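Side-chain contacts in phospholyase (Arthrobacter aurescens, PDB 5G4I), which is a pyridoxal-phosphate-dependent phospholyase of the class III aminotransferase family, probably eliminating phosphate from phosphoethanolamine: residues K281-G284 and P288-A291; E122-A127 and I249-Q254. All blocks are in the same frame, centred on the assembly; numbering follows the deposited sequence.

Contact 1: residues K281-G284 and P288-A291. With PLP (pyridoxal-5'-phosphate), chain C.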
loop_
_atom_site.group_PDB
_atom_site.type_symbol
_atom_site.label_atom_id
_atom_site.label_comp_id
_atom_site.label_asym_id
_atom_site.label_seq_id
_atom_site.Cartn_x
_atom_site.Cartn_y
_atom_site.Cartn_z
ATOM N N LYS A 281 -5.032 -5.739 -8.073
ATOM C CA LYS A 281 -5.487 -5.141 -9.363
ATOM C C LYS A 281 -7.023 -5.001 -9.515
ATOM O O LYS A 281 -7.573 -3.901 -9.245
ATOM C CB LYS A 281 -4.683 -5.706 -10.519
ATOM C CG LYS A 281 -3.252 -5.134 -10.626
ATOM C CD LYS A 281 -2.483 -5.622 -11.893
ATOM C CE LYS A 281 -1.018 -5.029 -12.080
ATOM N NZ LYS A 281 -0.110 -6.024 -11.448
ATOM N N PRO A 282 -7.725 -5.999 -10.146
ATOM C CA PRO A 282 -9.184 -5.810 -10.337
ATOM C C PRO A 282 -10.069 -5.518 -9.157
ATOM O O PRO A 282 -11.262 -5.138 -9.354
ATOM C CB PRO A 282 -9.620 -7.209 -10.927
ATOM C CG PRO A 282 -8.608 -8.135 -10.297
ATOM C CD PRO A 282 -7.339 -7.383 -10.454
ATOM N N MET A 283 -9.650 -5.890 -7.937
ATOM C CA MET A 283 -10.650 -6.090 -6.878
ATOM C C MET A 283 -11.562 -4.934 -6.514
ATOM O O MET A 283 -12.721 -5.120 -6.085
ATOM C CB MET A 283 -10.103 -6.775 -5.648
ATOM C CG MET A 283 -9.460 -6.041 -4.707
ATOM S SD MET A 283 -8.566 -7.084 -3.400
ATOM C CE MET A 283 -9.661 -7.577 -2.270
ATOM N N GLY A 284 -11.099 -3.668 -6.734
ATOM C CA GLY A 284 -11.893 -2.457 -6.521
ATOM C C GLY A 284 -12.170 -1.600 -7.772
ATOM O O GLY A 284 -12.508 -0.420 -7.651
ATOM N N PRO A 288 -7.713 1.569 -4.540
ATOM C CA PRO A 288 -6.515 0.819 -4.035
ATOM C C PRO A 288 -6.906 -0.193 -2.935
ATOM O O PRO A 288 -7.230 0.237 -1.836
ATOM C CB PRO A 288 -5.590 1.975 -3.526
ATOM C CG PRO A 288 -6.153 3.287 -4.123
ATOM C CD PRO A 288 -7.642 3.006 -4.168
ATOM N N ILE A 289 -6.987 -1.438 -3.319
ATOM C CA ILE A 289 -7.400 -2.531 -2.393
ATOM C C ILE A 289 -6.515 -3.755 -2.786
ATOM O O ILE A 289 -6.314 -4.043 -3.986
ATOM C CB ILE A 289 -8.897 -2.943 -2.491
ATOM C CG1 ILE A 289 -9.870 -1.785 -2.527
ATOM C CG2 ILE A 289 -9.281 -3.917 -1.366
ATOM C CD1 ILE A 289 -11.305 -2.194 -2.808
ATOM N N GLY A 290 -6.062 -4.482 -1.734
ATOM C CA GLY A 290 -5.501 -5.806 -1.855
ATOM C C GLY A 290 -5.960 -6.666 -0.673
ATOM O O GLY A 290 -6.684 -6.225 0.195
ATOM N N ALA A 291 -5.553 -7.932 -0.711
ATOM C CA ALA A 291 -5.868 -8.864 0.425
ATOM C C ALA A 291 -4.937 -10.048 0.470
ATOM O O ALA A 291 -4.401 -10.502 -0.539
ATOM C CB ALA A 291 -7.341 -9.379 0.333
HETATM N N1 PLP C . 1.880 -9.631 -8.396
HETATM C C2 PLP C . 1.397 -9.731 -9.658
HETATM C C2A PLP C . 1.236 -11.086 -10.295
HETATM C C3 PLP C . 1.026 -8.509 -10.415
HETATM O O3 PLP C . 0.538 -8.585 -11.684
HETATM C C4 PLP C . 1.207 -7.205 -9.738
HETATM C C4A PLP C . 0.865 -5.932 -10.410
HETATM C C5 PLP C . 1.743 -7.232 -8.356
HETATM C C6 PLP C . 2.050 -8.455 -7.765
HETATM C C5A PLP C . 1.958 -5.943 -7.595
HETATM O O4P PLP C . 0.757 -5.174 -7.614
HETATM P P PLP C . 0.763 -3.640 -7.125
HETATM O O1P PLP C . 1.355 -2.888 -8.292
HETATM O O2P PLP C . -0.693 -3.336 -6.862
HETATM O O3P PLP C . 1.629 -3.656 -5.888
#
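M283 lies across I289 at about a right angle, and its flexible thioether spans I289, G290 and A291. CG is placed between the backbone N and the carbonyl carbon (chi1 83°), a conformation that turns the chain down onto the strand. SD then settles 3.7 Å from CA of G290. A bend at the last torsion tucks the methyl CE between two apolar groups, 3.8 Å from CG2 of I289 and 3.9 Å from CB of A291. The longer branch of I289, through CG1, turns toward G284 and brings CD1 to 3.8 Å from its CA, an approach open because that glycine has no side chain. The side chains that meet here are apolar, and no polar side-chain group takes part. One polar atom is buried with them, the carbonyl O of I289, 3.8 Å from CG of M283, and it has no hydrogen-bonding partner in the model.

K281-G284 lies in the loop after strand 276-279, and P288-A291 runs into strand 290-294, antiparallel to that strand in the large-domain sheet of a fold type I PLP enzyme. Here the lysine of the internal aldimine follows the first strand: K281 is directed away from P288-A291, its chain extended until a turn at chi4 (93°) leads into the 1.4 Å bond from NZ to C4A of PLP. A weak, bent hydrogen bond (140°) from the same NZ to O3 of the cofactor, 2.7 Å long, helps to hold the imine beside the ring oxygen.

Farther out, F257 packs on M283 and H66 on P282, while G290 shares backbone hydrogen bonding with T117 of strand 113-117. T311 of the second subunit lies against K281 and also hydrogen-bonds PLP.

Contact 2: residues E122-A127 and I249-Q254. With PLP (pyridoxal-5'-phosphate), chain C; PO4 (phosphate ion), chain D.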
loop_
_atom_site.group_PDB
_atom_site.type_symbol
_atom_site.label_atom_id
_atom_site.label_comp_id
_atom_site.label_asym_id
_atom_site.label_seq_id
_atom_site.Cartn_x
_atom_site.Cartn_y
_atom_site.Cartn_z
ATOM N N GLU A 122 1.502 -4.738 -1.078
ATOM C CA GLU A 122 1.258 -4.844 0.406
ATOM C C GLU A 122 0.821 -6.252 0.728
ATOM O O GLU A 122 1.222 -6.806 1.813
ATOM C CB GLU A 122 0.275 -3.799 0.941
ATOM C CG GLU A 122 0.763 -2.381 1.063
ATOM C CD GLU A 122 -0.130 -1.528 1.995
ATOM O OE1 GLU A 122 -1.421 -1.614 1.942
ATOM O OE2 GLU A 122 0.448 -0.726 2.841
ATOM N N ALA A 123 -0.012 -6.854 -0.120
ATOM C CA ALA A 123 -0.515 -8.229 0.172
ATOM C C ALA A 123 0.651 -9.243 0.136
ATOM O O ALA A 123 0.800 -10.110 1.046
ATOM C CB ALA A 123 -1.650 -8.613 -0.758
ATOM N N ASN A 124 1.453 -9.244 -0.918
ATOM C CA ASN A 124 2.554 -10.217 -1.017
ATOM C C ASN A 124 3.615 -9.939 0.058
ATOM O O ASN A 124 4.177 -10.930 0.613
ATOM C CB ASN A 124 3.198 -10.224 -2.420
ATOM C CG ASN A 124 2.406 -10.989 -3.452
ATOM O OD1 ASN A 124 1.822 -12.035 -3.124
ATOM N ND2 ASN A 124 2.470 -10.574 -4.697
ATOM N N GLU A 125 3.929 -8.698 0.418
ATOM C CA GLU A 125 4.826 -8.408 1.546
ATOM C C GLU A 125 4.309 -9.058 2.787
ATOM O O GLU A 125 5.104 -9.715 3.533
ATOM C CB GLU A 125 4.908 -6.866 1.745
ATOM C CG GLU A 125 5.795 -6.448 2.893
ATOM C CD GLU A 125 7.263 -6.550 2.665
ATOM O OE1 GLU A 125 7.719 -6.856 1.552
ATOM O OE2 GLU A 125 8.037 -6.310 3.659
ATOM N N LEU A 126 3.023 -8.893 3.110
ATOM C CA LEU A 126 2.434 -9.496 4.341
ATOM C C LEU A 126 2.444 -11.005 4.270
ATOM O O LEU A 126 2.774 -11.663 5.308
ATOM C CB LEU A 126 1.023 -8.928 4.578
ATOM C CG LEU A 126 0.253 -9.505 5.751
ATOM C CD1 LEU A 126 0.950 -9.256 7.060
ATOM C CD2 LEU A 126 -1.178 -8.879 5.778
ATOM N N ALA A 127 2.062 -11.581 3.141
ATOM C CA ALA A 127 2.100 -13.060 3.046
ATOM C C ALA A 127 3.489 -13.612 3.298
ATOM O O ALA A 127 3.606 -14.669 3.992
ATOM C CB ALA A 127 1.531 -13.540 1.714
ATOM N N ILE A 249 2.026 -20.050 -1.528
ATOM C CA ILE A 249 1.312 -18.789 -1.747
ATOM C C ILE A 249 0.886 -18.763 -3.261
ATOM O O ILE A 249 1.750 -18.741 -4.143
ATOM C CB ILE A 249 2.110 -17.498 -1.461
ATOM C CG1 ILE A 249 2.684 -17.463 -0.008
ATOM C CG2 ILE A 249 1.213 -16.236 -1.691
ATOM C CD1 ILE A 249 3.764 -16.419 0.172
ATOM N N SER A 250 -0.446 -18.674 -3.520
ATOM C CA SER A 250 -0.918 -18.325 -4.900
ATOM C C SER A 250 -1.119 -16.824 -5.009
ATOM O O SER A 250 -2.019 -16.290 -4.274
ATOM C CB SER A 250 -2.231 -19.043 -5.251
ATOM O OG SER A 250 -2.605 -18.759 -6.596
ATOM N N ASP A 251 -0.372 -16.186 -5.922
ATOM C CA ASP A 251 -0.525 -14.739 -6.222
ATOM C C ASP A 251 -1.591 -14.670 -7.337
ATOM O O ASP A 251 -1.339 -15.082 -8.455
ATOM C CB ASP A 251 0.818 -14.184 -6.661
ATOM C CG ASP A 251 0.765 -12.720 -7.071
ATOM O OD1 ASP A 251 -0.324 -12.230 -7.379
ATOM O OD2 ASP A 251 1.866 -12.098 -7.176
ATOM N N GLU A 252 -2.794 -14.205 -6.923
ATOM C CA GLU A 252 -3.985 -14.095 -7.795
ATOM C C GLU A 252 -4.154 -12.728 -8.361
ATOM O O GLU A 252 -5.245 -12.424 -8.897
ATOM C CB GLU A 252 -5.231 -14.546 -7.045
ATOM C CG GLU A 252 -5.221 -16.013 -6.674
ATOM C CD GLU A 252 -5.484 -16.987 -7.807
ATOM O OE1 GLU A 252 -6.071 -16.562 -8.821
ATOM O OE2 GLU A 252 -5.117 -18.169 -7.629
ATOM N N VAL A 253 -3.132 -11.892 -8.356
ATOM C CA VAL A 253 -3.313 -10.523 -8.916
ATOM C C VAL A 253 -3.642 -10.572 -10.376
ATOM O O VAL A 253 -4.536 -9.744 -10.809
ATOM C CB VAL A 253 -2.055 -9.618 -8.603
ATOM C CG1 VAL A 253 -2.187 -8.288 -9.313
ATOM C CG2 VAL A 253 -1.874 -9.451 -7.125
ATOM N N GLN A 254 -3.059 -11.448 -11.159
ATOM C CA GLN A 254 -3.351 -11.603 -12.608
ATOM C C GLN A 254 -4.461 -12.625 -12.920
ATOM O O GLN A 254 -5.192 -12.442 -13.941
ATOM C CB GLN A 254 -2.116 -12.070 -13.446
ATOM C CG GLN A 254 -0.951 -11.118 -13.414
ATOM C CD GLN A 254 -1.175 -9.873 -14.274
ATOM O OE1 GLN A 254 -1.939 -9.851 -15.191
ATOM N NE2 GLN A 254 -0.463 -8.855 -13.951
HETATM N N1 PLP C . 1.880 -9.631 -8.396
HETATM C C2 PLP C . 1.397 -9.731 -9.658
HETATM C C2A PLP C . 1.236 -11.086 -10.295
HETATM C C3 PLP C . 1.026 -8.509 -10.415
HETATM O O3 PLP C . 0.538 -8.585 -11.684
HETATM C C4 PLP C . 1.207 -7.205 -9.738
HETATM C C4A PLP C . 0.865 -5.932 -10.410
HETATM C C5 PLP C . 1.743 -7.232 -8.356
HETATM C C6 PLP C . 2.050 -8.455 -7.765
HETATM C C5A PLP C . 1.958 -5.943 -7.595
HETATM O O4P PLP C . 0.757 -5.174 -7.614
HETATM P P PLP C . 0.763 -3.640 -7.125
HETATM O O1P PLP C . 1.355 -2.888 -8.292
HETATM O O2P PLP C . -0.693 -3.336 -6.862
HETATM O O3P PLP C . 1.629 -3.656 -5.888
HETATM P P PO4 D . 0.300 -5.088 -15.997
HETATM O O1 PO4 D . -0.002 -6.443 -15.728
HETATM O O2 PO4 D . -0.895 -4.152 -16.166
HETATM O O3 PO4 D . 0.587 -5.299 -17.479
HETATM O O4 PO4 D . 1.440 -4.419 -15.274
#
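N124 donates from ND2 to OD2 of D251, 3.0 Å away and fairly straight at 158°. With CG beside its backbone N, the amide points from the helix toward the strand and meets the carboxylate from above, 69° out of its plane. The amide is fixed at both ends: OD1 is hydrogen-bonded to OG1 of T278, and ND2 also to O of H148. D251 holds CG anti to its own N (chi1 177°), which extends the carboxylate toward the cofactor. There OD2 lies 2.8 Å from N1 of PLP and is also hydrogen-bonded to ND1 of H148, while OD1 accepts N of V253 at 3.0 Å in an Asx turn. V253 lies over one ring face, CG1 3.4 Å from C3. Q254, folded at chi2, gives NE2 to O1 of a phosphate ion, probably from the crystallisation liquor; the approach of NE2 to O3 of PLP is very short and its detail doubtful. Farther down the helix, small A127 meets CD1 of I249 through CB at 4.0 Å. An aspartate beside the pyridine nitrogen, positioned by second-shell polar groups, and a hydrophobic residue against the ring characterise the cofactor site of fold type I PLP enzymes.

Overall arrangement
Strand 113-117 leads into helix 120-135, where contact 2 begins. The chain then passes through strands 140-143, 171-174 and 214-217 before strand 247-251 returns alongside that helix, running antiparallel to it, closing a loop of 121 residues. Only afterwards, beyond strand 276-279, does contact 1 close its own short loop, with three residues between its segments, at the entry to strand 290-294. The contacts therefore follow in series, neither nested nor crossed. Their centres are about 11 Å apart and they touch directly: CG of K281 is 3.6 Å from CG1 of V253, and A291 packs on A123. Together they tie one helix and successive strand ends of the same sheet around PLP, near the second subunit.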